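Local coordinates for carbohydrate binding module (Uncultured bacterium, PDB 2W3J), which probably binds uronic acid sugars as a calcium-containing family 35 carbohydrate-binding module, at residues A[2-7]-A[43-48]. Residues are numbered along the deposited sequence; the frame is centred on the assembly and turned at random.
With CA (calcium ion), chain C.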
loop_
_atom_site.group_PDB
_atom_site.type_symbol
_atom_site.label_atom_id
_atom_site.label_comp_id
_atom_site.label_asym_id
_atom_site.label_seq_id
_atom_site.Cartn_x
_atom_site.Cartn_y
_atom_site.Cartn_z
ATOM N N TRP A 2 -7.751 -7.684 -7.440
ATOM C CA TRP A 2 -7.118 -8.504 -6.422
ATOM C C TRP A 2 -6.907 -7.624 -5.193
ATOM O O TRP A 2 -6.485 -6.467 -5.315
ATOM C CB TRP A 2 -5.776 -9.103 -6.877
ATOM C CG TRP A 2 -5.362 -10.211 -5.997
ATOM C CD1 TRP A 2 -4.477 -10.156 -4.956
ATOM C CD2 TRP A 2 -5.872 -11.551 -6.019
ATOM N NE1 TRP A 2 -4.395 -11.382 -4.340
ATOM C CE2 TRP A 2 -5.240 -12.257 -4.978
ATOM C CE3 TRP A 2 -6.800 -12.219 -6.839
ATOM C CZ2 TRP A 2 -5.479 -13.614 -4.725
ATOM C CZ3 TRP A 2 -7.039 -13.558 -6.596
ATOM C CH2 TRP A 2 -6.398 -14.241 -5.529
ATOM N N LEU A 3 -7.195 -8.189 -4.032
ATOM C CA LEU A 3 -6.960 -7.506 -2.769
ATOM C C LEU A 3 -5.734 -8.092 -2.125
ATOM O O LEU A 3 -5.701 -9.298 -1.803
ATOM C CB LEU A 3 -8.184 -7.679 -1.867
ATOM C CG LEU A 3 -8.078 -7.103 -0.447
ATOM C CD1 LEU A 3 -7.898 -5.591 -0.526
ATOM C CD2 LEU A 3 -9.355 -7.459 0.401
ATOM N N PHE A 4 -4.709 -7.252 -1.921
ATOM C CA PHE A 4 -3.402 -7.700 -1.424
ATOM C C PHE A 4 -3.267 -7.420 0.086
ATOM O O PHE A 4 -3.325 -6.274 0.489
ATOM C CB PHE A 4 -2.272 -6.918 -2.128
ATOM C CG PHE A 4 -2.139 -7.250 -3.607
ATOM C CD1 PHE A 4 -1.159 -8.121 -4.028
ATOM C CD2 PHE A 4 -3.000 -6.676 -4.540
ATOM C CE1 PHE A 4 -1.016 -8.438 -5.402
ATOM C CE2 PHE A 4 -2.883 -7.002 -5.909
ATOM C CZ PHE A 4 -1.886 -7.885 -6.311
ATOM N N GLU A 5 -3.099 -8.478 0.863
ATOM C CA GLU A 5 -2.940 -8.412 2.319
ATOM C C GLU A 5 -1.496 -8.721 2.681
ATOM O O GLU A 5 -0.783 -9.483 1.988
ATOM C CB GLU A 5 -3.854 -9.462 2.970
ATOM C CG GLU A 5 -5.312 -9.221 2.678
ATOM C CD GLU A 5 -5.916 -8.095 3.500
ATOM O OE1 GLU A 5 -5.220 -7.548 4.398
ATOM O OE2 GLU A 5 -7.107 -7.750 3.269
ATOM N N GLU A 6 -1.062 -8.191 3.820
ATOM C CA GLU A 6 0.232 -8.594 4.341
ATOM C C GLU A 6 0.285 -10.104 4.603
ATOM O O GLU A 6 -0.737 -10.738 4.917
ATOM C CB GLU A 6 0.534 -7.788 5.606
ATOM C CG GLU A 6 -0.326 -8.115 6.823
ATOM C CD GLU A 6 -1.832 -7.857 6.638
ATOM O OE1 GLU A 6 -2.219 -6.894 5.929
ATOM O OE2 GLU A 6 -2.643 -8.617 7.239
ATOM N N SER A 7 1.476 -10.661 4.416
ATOM C CA SER A 7 1.737 -12.088 4.628
ATOM C C SER A 7 0.935 -13.007 3.683
ATOM O O SER A 7 0.772 -14.202 3.957
ATOM C CB SER A 7 1.497 -12.471 6.095
ATOM O OG SER A 7 2.148 -11.561 6.971
ATOM N N TRP A 43 4.964 -4.738 -3.035
ATOM C CA TRP A 43 4.066 -5.787 -3.515
ATOM C C TRP A 43 4.482 -6.207 -4.929
ATOM O O TRP A 43 5.222 -5.468 -5.615
ATOM C CB TRP A 43 2.654 -5.250 -3.626
ATOM C CG TRP A 43 1.991 -4.821 -2.308
ATOM C CD1 TRP A 43 1.285 -5.623 -1.443
ATOM C CD2 TRP A 43 1.937 -3.496 -1.776
ATOM N NE1 TRP A 43 0.773 -4.848 -0.405
ATOM C CE2 TRP A 43 1.158 -3.547 -0.593
ATOM C CE3 TRP A 43 2.434 -2.257 -2.208
ATOM C CZ2 TRP A 43 0.889 -2.417 0.173
ATOM C CZ3 TRP A 43 2.165 -1.123 -1.434
ATOM C CH2 TRP A 43 1.406 -1.218 -0.250
ATOM N N SER A 44 4.005 -7.381 -5.356
ATOM C CA SER A 44 4.297 -7.876 -6.725
ATOM C C SER A 44 2.990 -8.412 -7.297
ATOM O O SER A 44 2.301 -9.202 -6.640
ATOM C CB SER A 44 5.322 -9.009 -6.664
ATOM O OG SER A 44 5.669 -9.518 -7.974
ATOM N N LEU A 45 2.644 -7.977 -8.507
ATOM C CA LEU A 45 1.411 -8.418 -9.147
ATOM C C LEU A 45 1.627 -8.710 -10.616
ATOM O O LEU A 45 2.599 -8.250 -11.212
ATOM C CB LEU A 45 0.305 -7.363 -9.009
ATOM C CG LEU A 45 0.287 -6.035 -9.773
ATOM C CD1 LEU A 45 0.047 -6.187 -11.281
ATOM C CD2 LEU A 45 -0.779 -5.133 -9.179
ATOM N N SER A 46 0.692 -9.449 -11.196
ATOM C CA SER A 46 0.694 -9.673 -12.642
ATOM C C SER A 46 -0.542 -9.043 -13.231
ATOM O O SER A 46 -1.623 -9.114 -12.636
ATOM C CB SER A 46 0.681 -11.169 -12.958
ATOM O OG SER A 46 1.833 -11.798 -12.448
ATOM N N ALA A 47 -0.388 -8.423 -14.404
ATOM C CA ALA A 47 -1.491 -7.851 -15.156
ATOM C C ALA A 47 -1.555 -8.554 -16.530
ATOM O O ALA A 47 -0.527 -8.795 -17.150
ATOM C CB ALA A 47 -1.308 -6.365 -15.349
ATOM N N ALA A 48 -2.761 -8.873 -16.988
ATOM C CA ALA A 48 -2.921 -9.496 -18.321
ATOM C C ALA A 48 -2.615 -8.514 -19.467
ATOM O O ALA A 48 -2.106 -8.909 -20.518
ATOM C CB ALA A 48 -4.316 -10.089 -18.467
HETATM CA CA CA C . -4.688 -6.241 6.320
HETATM O O HOH W 1 -0.968 -5.233 1.866
#
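F4 meets W43 and L45 between the two facing sheets of a β-sandwich, the fold of family 35 and family 6 carbohydrate-binding modules, and illustrates how one aromatic can join two layers. Strand 2-5 edges one sheet beside strand 120-126, strand 40-47 belongs to the other, and the axes of these short strand segments run nearly antiparallel, 9.3 Å apart at their closest. Followed outward, the F4 side chain first sets CB against CD1 of W43, at 3.8 Å. CG lies beside the backbone N, anti to the carbonyl carbon (chi1 -68°), which carries CE1 and CZ to S44 and L45. CE1 comes 3.6 Å from the backbone O of S44, while CZ presses on CB of L45 at 3.5 Å, the F4 and L45 side chains crossing at about a right angle. The F4 and W43 rings are oblique, their planes at 71°, and W2 CD1 sits over the centre of one F4 face. Replacing F4 by alanine would keep the CB contact to W43 but is likely to open a gap beside L45 CB and W2 CD1. Just beyond F4, E5 and E6 bind a calcium ion through OE1, with T26, G29 and D122 also contributing. The polar edge of W43 is linked to strand 2-5 by a water lying in the indole plane: it accepts from NE1 at 2.9 Å and donates to the backbone O of F4.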